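Local coordinates for xylose isomerase-like TIM barrel domain-containing protein (Parabacteroides distasonis, PDB 4KW2) that is of unknown function but adopts a xylose isomerase-like TIM barrel, the fold of sugar isomerases and AP endonucleases, and is probably an enzyme of that kind, at residues Val24-Thr28 with Trp29-Asn33; Lys205-Thr208 with Asp209-Asp213; Gln251-Arg254 with Asn255-Phe259. All blocks are in the same frame, centred on the assembly; numbering follows the deposited sequence. Where two conformers were deposited one is given.

Contact 1. Residues Val24-Thr28 with Trp29-Asn33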
loop_
_atom_site.group_PDB
_atom_site.type_symbol
_atom_site.label_atom_id
_atom_site.label_comp_id
_atom_site.label_asym_id
_atom_site.label_seq_id
_atom_site.Cartn_x
_atom_site.Cartn_y
_atom_site.Cartn_z
ATOM N N VAL A 24 -3.571 8.160 -24.209
ATOM C CA VAL A 24 -3.495 7.129 -23.192
ATOM C C VAL A 24 -2.170 6.388 -23.346
ATOM O O VAL A 24 -1.903 5.786 -24.391
ATOM C CB VAL A 24 -4.654 6.117 -23.305
ATOM C CG1 VAL A 24 -4.647 5.172 -22.107
ATOM C CG2 VAL A 24 -5.986 6.848 -23.411
ATOM N N GLY A 25 -1.351 6.437 -22.298
ATOM C CA GLY A 25 -0.068 5.750 -22.279
ATOM C C GLY A 25 0.104 4.879 -21.054
ATOM O O GLY A 25 -0.707 4.909 -20.123
ATOM N N ILE A 26 1.173 4.097 -21.055
ATOM C CA ILE A 26 1.498 3.259 -19.913
ATOM C C ILE A 26 2.686 3.809 -19.129
ATOM O O ILE A 26 3.620 4.358 -19.709
ATOM C CB ILE A 26 1.792 1.814 -20.356
ATOM C CG1 ILE A 26 1.774 0.880 -19.147
ATOM C CG2 ILE A 26 3.123 1.710 -21.100
ATOM C CD1 ILE A 26 1.888 -0.576 -19.518
ATOM N N GLN A 27 2.635 3.666 -17.806
ATOM C CA GLN A 27 3.827 3.830 -16.974
ATOM C C GLN A 27 4.594 2.523 -17.020
ATOM O O GLN A 27 4.071 1.478 -16.621
ATOM C CB GLN A 27 3.457 4.152 -15.533
ATOM C CG GLN A 27 2.696 5.453 -15.370
ATOM C CD GLN A 27 2.381 5.756 -13.920
ATOM O OE1 GLN A 27 3.219 5.549 -13.037
ATOM N NE2 GLN A 27 1.158 6.230 -13.661
ATOM N N THR A 28 5.833 2.569 -17.500
ATOM C CA THR A 28 6.627 1.345 -17.636
ATOM C C THR A 28 6.909 0.703 -16.269
ATOM O O THR A 28 7.197 -0.487 -16.193
ATOM C CB THR A 28 7.940 1.591 -18.405
ATOM O OG1 THR A 28 8.712 2.602 -17.749
ATOM C CG2 THR A 28 7.648 2.044 -19.834
ATOM N N TRP A 29 6.804 1.481 -15.192
ATOM C CA TRP A 29 6.902 0.933 -13.830
ATOM C C TRP A 29 5.985 -0.281 -13.619
ATOM O O TRP A 29 6.304 -1.185 -12.849
ATOM C CB TRP A 29 6.598 2.012 -12.781
ATOM C CG TRP A 29 6.757 1.496 -11.406
ATOM C CD1 TRP A 29 5.764 1.234 -10.517
ATOM C CD2 TRP A 29 7.984 1.122 -10.765
ATOM N NE1 TRP A 29 6.291 0.728 -9.356
ATOM C CE2 TRP A 29 7.653 0.647 -9.480
ATOM C CE3 TRP A 29 9.328 1.145 -11.153
ATOM C CZ2 TRP A 29 8.622 0.204 -8.571
ATOM C CZ3 TRP A 29 10.287 0.706 -10.260
ATOM C CH2 TRP A 29 9.929 0.235 -8.979
ATOM N N THR A 30 4.849 -0.285 -14.307
ATOM C CA THR A 30 3.930 -1.420 -14.322
ATOM C C THR A 30 4.652 -2.752 -14.487
ATOM O O THR A 30 4.303 -3.743 -13.841
ATOM C CB THR A 30 2.919 -1.249 -15.474
ATOM O OG1 THR A 30 2.159 -0.056 -15.250
ATOM C CG2 THR A 30 1.974 -2.439 -15.581
ATOM N N PHE A 31 5.660 -2.767 -15.354
ATOM C CA PHE A 31 6.397 -3.988 -15.679
ATOM C C PHE A 31 7.876 -3.859 -15.320
ATOM O O PHE A 31 8.742 -4.303 -16.077
ATOM C CB PHE A 31 6.252 -4.287 -17.175
ATOM C CG PHE A 31 4.837 -4.546 -17.613
ATOM C CD1 PHE A 31 4.210 -5.743 -17.293
ATOM C CD2 PHE A 31 4.141 -3.610 -18.354
ATOM C CE1 PHE A 31 2.910 -5.993 -17.695
ATOM C CE2 PHE A 31 2.844 -3.857 -18.762
ATOM C CZ PHE A 31 2.228 -5.049 -18.431
ATOM N N HIS A 32 8.167 -3.265 -14.163
ATOM C CA HIS A 32 9.553 -2.969 -13.788
ATOM C C HIS A 32 10.386 -4.224 -13.540
ATOM O O HIS A 32 11.617 -4.155 -13.553
ATOM C CB HIS A 32 9.629 -2.026 -12.585
ATOM C CG HIS A 32 9.128 -2.619 -11.307
ATOM N ND1 HIS A 32 7.829 -2.464 -10.875
ATOM C CD2 HIS A 32 9.756 -3.350 -10.357
ATOM C CE1 HIS A 32 7.674 -3.082 -9.719
ATOM N NE2 HIS A 32 8.830 -3.627 -9.382
ATOM N N ASN A 33 9.713 -5.358 -13.323
ATOM C CA ASN A 33 10.312 -6.691 -13.198
ATOM C C ASN A 33 10.740 -7.290 -14.536
ATOM O O ASN A 33 11.349 -8.357 -14.586
ATOM C CB ASN A 33 9.320 -7.657 -12.514
ATOM C CG ASN A 33 7.999 -7.800 -13.268
ATOM O OD1 ASN A 33 7.342 -6.813 -13.598
ATOM N ND2 ASN A 33 7.594 -9.039 -13.519
#

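Contact 2. Residues Lys205-Thr208 with Asp209-Asp213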
loop_
_atom_site.group_PDB
_atom_site.type_symbol
_atom_site.label_atom_id
_atom_site.label_comp_id
_atom_site.label_asym_id
_atom_site.label_seq_id
_atom_site.Cartn_x
_atom_site.Cartn_y
_atom_site.Cartn_z
ATOM N N LYS A 205 -3.026 5.205 -10.904
ATOM C CA LYS A 205 -2.316 4.158 -10.184
ATOM C C LYS A 205 -3.275 3.005 -9.907
ATOM O O LYS A 205 -4.462 3.225 -9.683
ATOM C CB LYS A 205 -1.770 4.717 -8.872
ATOM C CG LYS A 205 -0.822 3.793 -8.128
ATOM C CD LYS A 205 -0.170 4.522 -6.958
ATOM C CE LYS A 205 0.428 3.558 -5.941
ATOM N NZ LYS A 205 1.485 2.694 -6.536
ATOM N N ASP A 206 -2.753 1.781 -9.924
ATOM C CA ASP A 206 -3.529 0.582 -9.609
ATOM C C ASP A 206 -4.854 0.539 -10.361
ATOM O O ASP A 206 -5.920 0.387 -9.766
ATOM C CB ASP A 206 -3.749 0.468 -8.097
ATOM C CG ASP A 206 -2.459 0.173 -7.350
ATOM O OD1 ASP A 206 -1.710 -0.734 -7.782
ATOM O OD2 ASP A 206 -2.189 0.851 -6.336
ATOM N N LEU A 207 -4.765 0.674 -11.678
ATOM C CA LEU A 207 -5.932 0.634 -12.530
ATOM C C LEU A 207 -6.587 -0.722 -12.385
ATOM O O LEU A 207 -5.903 -1.737 -12.400
ATOM C CB LEU A 207 -5.554 0.878 -13.994
ATOM C CG LEU A 207 -6.722 0.871 -14.983
ATOM C CD1 LEU A 207 -7.748 1.915 -14.592
ATOM C CD2 LEU A 207 -6.228 1.101 -16.397
ATOM N N THR A 208 -7.907 -0.722 -12.218
ATOM C CA THR A 208 -8.689 -1.949 -12.129
ATOM C C THR A 208 -9.632 -2.072 -13.317
ATOM O O THR A 208 -9.807 -1.138 -14.102
ATOM C CB THR A 208 -9.513 -2.003 -10.827
ATOM O OG1 THR A 208 -10.443 -0.913 -10.795
ATOM C CG2 THR A 208 -8.600 -1.915 -9.620
ATOM N N ASP A 209 -10.224 -3.251 -13.436
ATOM C CA ASP A 209 -11.222 -3.542 -14.455
ATOM C C ASP A 209 -12.394 -2.567 -14.313
ATOM O O ASP A 209 -13.052 -2.525 -13.273
ATOM C CB ASP A 209 -11.707 -4.991 -14.271
ATOM C CG ASP A 209 -12.447 -5.532 -15.478
ATOM O OD1 ASP A 209 -12.792 -4.769 -16.404
ATOM O OD2 ASP A 209 -12.682 -6.754 -15.497
ATOM N N LYS A 210 -12.627 -1.772 -15.354
ATOM C CA LYS A 210 -13.695 -0.758 -15.375
ATOM C C LYS A 210 -13.610 0.277 -14.240
ATOM O O LYS A 210 -14.607 0.888 -13.869
ATOM C CB LYS A 210 -15.061 -1.451 -15.428
ATOM C CG LYS A 210 -15.320 -2.081 -16.793
ATOM C CD LYS A 210 -15.951 -3.459 -16.707
ATOM C CE LYS A 210 -15.990 -4.110 -18.084
ATOM N NZ LYS A 210 -15.828 -5.588 -18.000
HETATM N N MSE A 211 -12.391 0.492 -13.744
HETATM C CA MSE A 211 -12.103 1.336 -12.570
HETATM C C MSE A 211 -12.988 1.028 -11.387
HETATM O O MSE A 211 -13.328 1.909 -10.602
HETATM C CB MSE A 211 -12.125 2.817 -12.960
HETATM C CG MSE A 211 -10.909 3.102 -13.832
HETATM SE SE MSE A 211 -10.947 4.941 -14.520
HETATM C CE MSE A 211 -10.602 5.805 -12.794
ATOM N N GLU A 212 -13.339 -0.239 -11.228
ATOM C CA GLU A 212 -14.071 -0.672 -10.048
ATOM C C GLU A 212 -13.203 -0.460 -8.809
ATOM O O GLU A 212 -11.977 -0.536 -8.872
ATOM C CB GLU A 212 -14.481 -2.143 -10.171
ATOM C CG GLU A 212 -13.311 -3.122 -10.156
ATOM C CD GLU A 212 -13.732 -4.565 -10.392
ATOM O OE1 GLU A 212 -14.911 -4.805 -10.749
ATOM O OE2 GLU A 212 -12.874 -5.460 -10.210
ATOM N N ASP A 213 -13.850 -0.195 -7.685
ATOM C CA ASP A 213 -13.152 -0.002 -6.437
ATOM C C ASP A 213 -14.034 -0.435 -5.272
ATOM O O ASP A 213 -15.250 -0.522 -5.407
ATOM C CB ASP A 213 -12.725 1.460 -6.300
ATOM C CG ASP A 213 -11.770 1.682 -5.139
ATOM O OD1 ASP A 213 -10.683 1.066 -5.133
ATOM O OD2 ASP A 213 -12.110 2.459 -4.224
#

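Contact 3. Residues Gln251-Arg254 with Asn255-Phe259. With SO4 (sulfate ion), chain B.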
loop_
_atom_site.group_PDB
_atom_site.type_symbol
_atom_site.label_atom_id
_atom_site.label_comp_id
_atom_site.label_asym_id
_atom_site.label_seq_id
_atom_site.Cartn_x
_atom_site.Cartn_y
_atom_site.Cartn_z
ATOM N N GLN A 251 -6.075 -8.856 -20.579
ATOM C CA GLN A 251 -7.507 -8.834 -20.887
ATOM C C GLN A 251 -8.315 -7.941 -19.949
ATOM O O GLN A 251 -9.179 -7.188 -20.403
ATOM C CB GLN A 251 -8.082 -10.253 -20.876
ATOM C CG GLN A 251 -7.643 -11.096 -22.063
ATOM C CD GLN A 251 -7.798 -10.361 -23.382
ATOM O OE1 GLN A 251 -6.840 -10.223 -24.146
ATOM N NE2 GLN A 251 -9.003 -9.854 -23.640
ATOM N N GLU A 252 -8.034 -8.017 -18.651
ATOM C CA GLU A 252 -8.762 -7.215 -17.673
ATOM C C GLU A 252 -8.528 -5.727 -17.885
ATOM O O GLU A 252 -9.471 -4.935 -17.856
ATOM C CB GLU A 252 -8.378 -7.609 -16.240
ATOM C CG GLU A 252 -9.064 -8.881 -15.768
ATOM C CD GLU A 252 -8.538 -9.402 -14.441
ATOM O OE1 GLU A 252 -7.583 -8.818 -13.882
ATOM O OE2 GLU A 252 -9.089 -10.411 -13.957
ATOM N N ILE A 253 -7.271 -5.352 -18.103
ATOM C CA ILE A 253 -6.920 -3.950 -18.294
ATOM C C ILE A 253 -7.468 -3.448 -19.639
ATOM O O ILE A 253 -7.928 -2.309 -19.735
ATOM C CB ILE A 253 -5.394 -3.722 -18.176
ATOM C CG1 ILE A 253 -4.886 -4.167 -16.799
ATOM C CG2 ILE A 253 -5.042 -2.258 -18.403
ATOM C CD1 ILE A 253 -5.495 -3.423 -15.623
ATOM N N ARG A 254 -7.462 -4.303 -20.659
ATOM C CA ARG A 254 -8.031 -3.926 -21.959
ATOM C C ARG A 254 -9.505 -3.528 -21.872
ATOM O O ARG A 254 -9.956 -2.692 -22.654
ATOM C CB ARG A 254 -7.809 -5.012 -23.010
ATOM C CG ARG A 254 -6.451 -4.883 -23.675
ATOM C CD ARG A 254 -6.153 -6.018 -24.632
ATOM N NE ARG A 254 -7.049 -6.068 -25.788
ATOM C CZ ARG A 254 -6.997 -5.248 -26.840
ATOM N NH1 ARG A 254 -6.110 -4.262 -26.905
ATOM N NH2 ARG A 254 -7.850 -5.413 -27.842
ATOM N N ASN A 255 -10.240 -4.086 -20.907
ATOM C CA ASN A 255 -11.612 -3.627 -20.626
ATOM C C ASN A 255 -11.706 -2.155 -20.240
ATOM O O ASN A 255 -12.626 -1.459 -20.668
ATOM C CB ASN A 255 -12.245 -4.440 -19.507
ATOM C CG ASN A 255 -12.521 -5.866 -19.909
ATOM O OD1 ASN A 255 -12.834 -6.143 -21.059
ATOM N ND2 ASN A 255 -12.410 -6.782 -18.957
ATOM N N SER A 256 -10.774 -1.689 -19.412
ATOM C CA SER A 256 -10.738 -0.280 -19.032
ATOM C C SER A 256 -10.168 0.585 -20.151
ATOM O O SER A 256 -10.699 1.654 -20.443
ATOM C CB SER A 256 -9.932 -0.079 -17.752
ATOM O OG SER A 256 -10.649 -0.578 -16.643
ATOM N N LEU A 257 -9.094 0.120 -20.782
ATOM C CA LEU A 257 -8.474 0.866 -21.884
ATOM C C LEU A 257 -9.468 1.142 -23.006
ATOM O O LEU A 257 -9.393 2.175 -23.665
ATOM C CB LEU A 257 -7.249 0.124 -22.423
ATOM C CG LEU A 257 -6.072 0.048 -21.448
ATOM C CD1 LEU A 257 -4.926 -0.750 -22.050
ATOM C CD2 LEU A 257 -5.605 1.440 -21.041
ATOM N N GLU A 258 -10.407 0.221 -23.196
ATOM C CA GLU A 258 -11.484 0.367 -24.179
ATOM C C GLU A 258 -12.193 1.722 -24.065
ATOM O O GLU A 258 -12.338 2.437 -25.053
ATOM C CB GLU A 258 -12.489 -0.775 -23.999
ATOM C CG GLU A 258 -13.641 -0.795 -24.985
ATOM C CD GLU A 258 -14.614 -1.933 -24.726
ATOM O OE1 GLU A 258 -14.252 -2.886 -24.002
ATOM O OE2 GLU A 258 -15.747 -1.878 -25.254
ATOM N N PHE A 259 -12.611 2.080 -22.858
ATOM C CA PHE A 259 -13.338 3.333 -22.641
ATOM C C PHE A 259 -12.412 4.550 -22.605
ATOM O O PHE A 259 -12.790 5.639 -23.035
ATOM C CB PHE A 259 -14.142 3.256 -21.350
ATOM C CG PHE A 259 -15.179 2.177 -21.357
ATOM C CD1 PHE A 259 -16.387 2.366 -22.015
ATOM C CD2 PHE A 259 -14.939 0.962 -20.728
ATOM C CE1 PHE A 259 -17.343 1.366 -22.032
ATOM C CE2 PHE A 259 -15.892 -0.041 -20.737
ATOM C CZ PHE A 259 -17.097 0.161 -21.390
HETATM S S SO4 B . -9.015 -8.947 -27.324
HETATM O O1 SO4 B . -9.144 -7.818 -28.270
HETATM O O2 SO4 B . -7.983 -9.878 -27.818
HETATM O O3 SO4 B . -8.640 -8.446 -25.981
HETATM O O4 SO4 B . -10.308 -9.659 -27.242
#

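Contact 1. Residues Val24-Thr28 with Trp29-Asn33
Gln27 and Thr30 meet in a local turn contact at the C-terminal end of the first strand of the TIM barrel, where strand 23-27 runs into a short 3-10 turn before helix 36-46. The carbonyl oxygen of Gln27 is held twice by the same residue. Thr30 N donates to Gln27 O at 3.0 Å from above the carbonyl plane, while Thr30 OG1 donates to Gln27 O at 2.8 Å within that plane. The hydroxyl can do this because it stands beside its own backbone N and opposite the carbonyl carbon (chi1 -62°), which places it next to the amide that shares its acceptor. Threonine suits the spot: the oxygen fastens the strand end, and the methyl CG2 rests over one face of the Phe31 ring. The next residue makes the same i+3 backbone bond, Phe31 N to Thr28 O at 2.9 Å.

On the side of the turn toward helix 36-46, Ile26 packs its terminal CD1 against the edge of the Phe31 ring, 3.5 Å from CE2, the two side chains meeting at about a right angle. Apolar side chains suit this place, since both are buried against that helix, Ile26 on Thr43 and Leu46 and Phe31 on Thr39 and Lys42. The amide of Gln27 goes another way, NE2 bonding to the carbonyl of Ser240 on the last strand, and Thr28 OG1 receives the backbone N of Phe54 beyond the second strand.

Outward, Trp29 packs on Ala214 and His32 on Glu212 of the second subunit. The His32 imidazole is folded back over the indole, its ND1 3.4 Å above the centre of the Trp29 ring, and in its own ring plane His32 ND1 donates to Trp29 O at 2.8 Å.

Contact 2. Residues Lys205-Thr208 with Asp209-Asp213
Thr208 meets Met211 by a backbone bond and Glu212 by its hydroxyl across two overlapping beta turns in the loop that follows the seventh barrel strand, 199-204, of the TIM barrel. In the first turn, close to type II, Met211 N donates to Thr208 O at 3.1 Å. The second is left-handed, of the I'/III' kind, with Lys210 and Met211 both at positive phi, and Glu212 N bonds to Asp209 O at 3.1 Å.

Helix 250-262 gives Thr208 O a second donor and also donates to the carboxylate of Asp209. That carboxylate has a partner within the loop too, since Asp209 OD1 forms a long salt bridge with Lys210 NZ at 3.5 Å. Asp213 divides its oxygens between His180 ND1 and the backbone N of Thr215, so an acid is well placed here. The apolar side is made by Leu207, which also lies on Ile253, and by Met211, present as selenomethionine and touching Phe226 of helix 222-232. Leu207 CD1 touches Met211 CG at 3.5 Å.

Threonine closes the turns from its side chain: with the hydroxyl between its backbone N and carbonyl carbon (chi1 62°), Thr208 OG1 donates to Glu212 O, the modelled 2.5 Å being very short and its exact value doubtful.

Contact 3. Residues Gln251-Arg254 with Asn255-Phe259
Ile253 and Leu257 are joined by the straightest backbone bond of this turn of helix 250-262, Leu257 N meeting Ile253 O at 2.9 Å with an N-H...O angle of 172°. Glu258 N follows at 3.0 Å from Arg254 O. Two residues before Leu257 the helical bonding is looser: Asn255 N divides itself weakly between Gln251 O and Glu252 O, each at 3.3 Å.

On the outer side, Gln251 and Arg254 share a sulfate ion, probably from the crystallisation liquor. Sulfate O3 takes Gln251 NE2 at 2.8 Å and Arg254 NE at 2.9 Å, and sulfate O1 takes Arg254 NH2 at 2.8 Å, so the guanidinium presents two N-H groups from its edge. A bend at chi3 (65°) swings the group toward the anion, while its NH1 bonds to Leu46 O.

Asn255 lays CB against Glu252 O and sends ND2 to Asp209 OD1 in the loop after strand 199-204. A leucine in place of Asn255 would remove that amide donor and would probably leave Asp209 OD1 short of one of its partners.

On the inner side, Ile253 CG2 meets Leu257 CD1 at 3.9 Å. These branched apolar residues suit a buried face: both pack on Leu46 of helix 36-46 and on Ile241 of strand 238-241, while Phe259 leans on Val223 and Lys224 of helix 222-232.

In the fold
Contacts 2 and 3, their centres 10 Å apart, are tied directly: Ser256 OG lies 2.7 Å from Thr208 O, fixing the loop after the seventh strand to the last helix. Contact 1, centred 15 Å from each of the others, reaches contact 3 through Val24 CG1, 4.0 Å from Leu257 CD2. Contacts 1 and 2 meet only between subunits, where Trp29 and His32 of the third subunit pack on Thr208 and Glu212. Contact 1 spans, and contact 2 follows, the C-terminal end of a barrel strand, where TIM barrels generally carry their active sites, although no catalytic residue is established here. The Phe31 side chain is about 5 Å from a bound sulfate, and contact 3 binds sulfate directly.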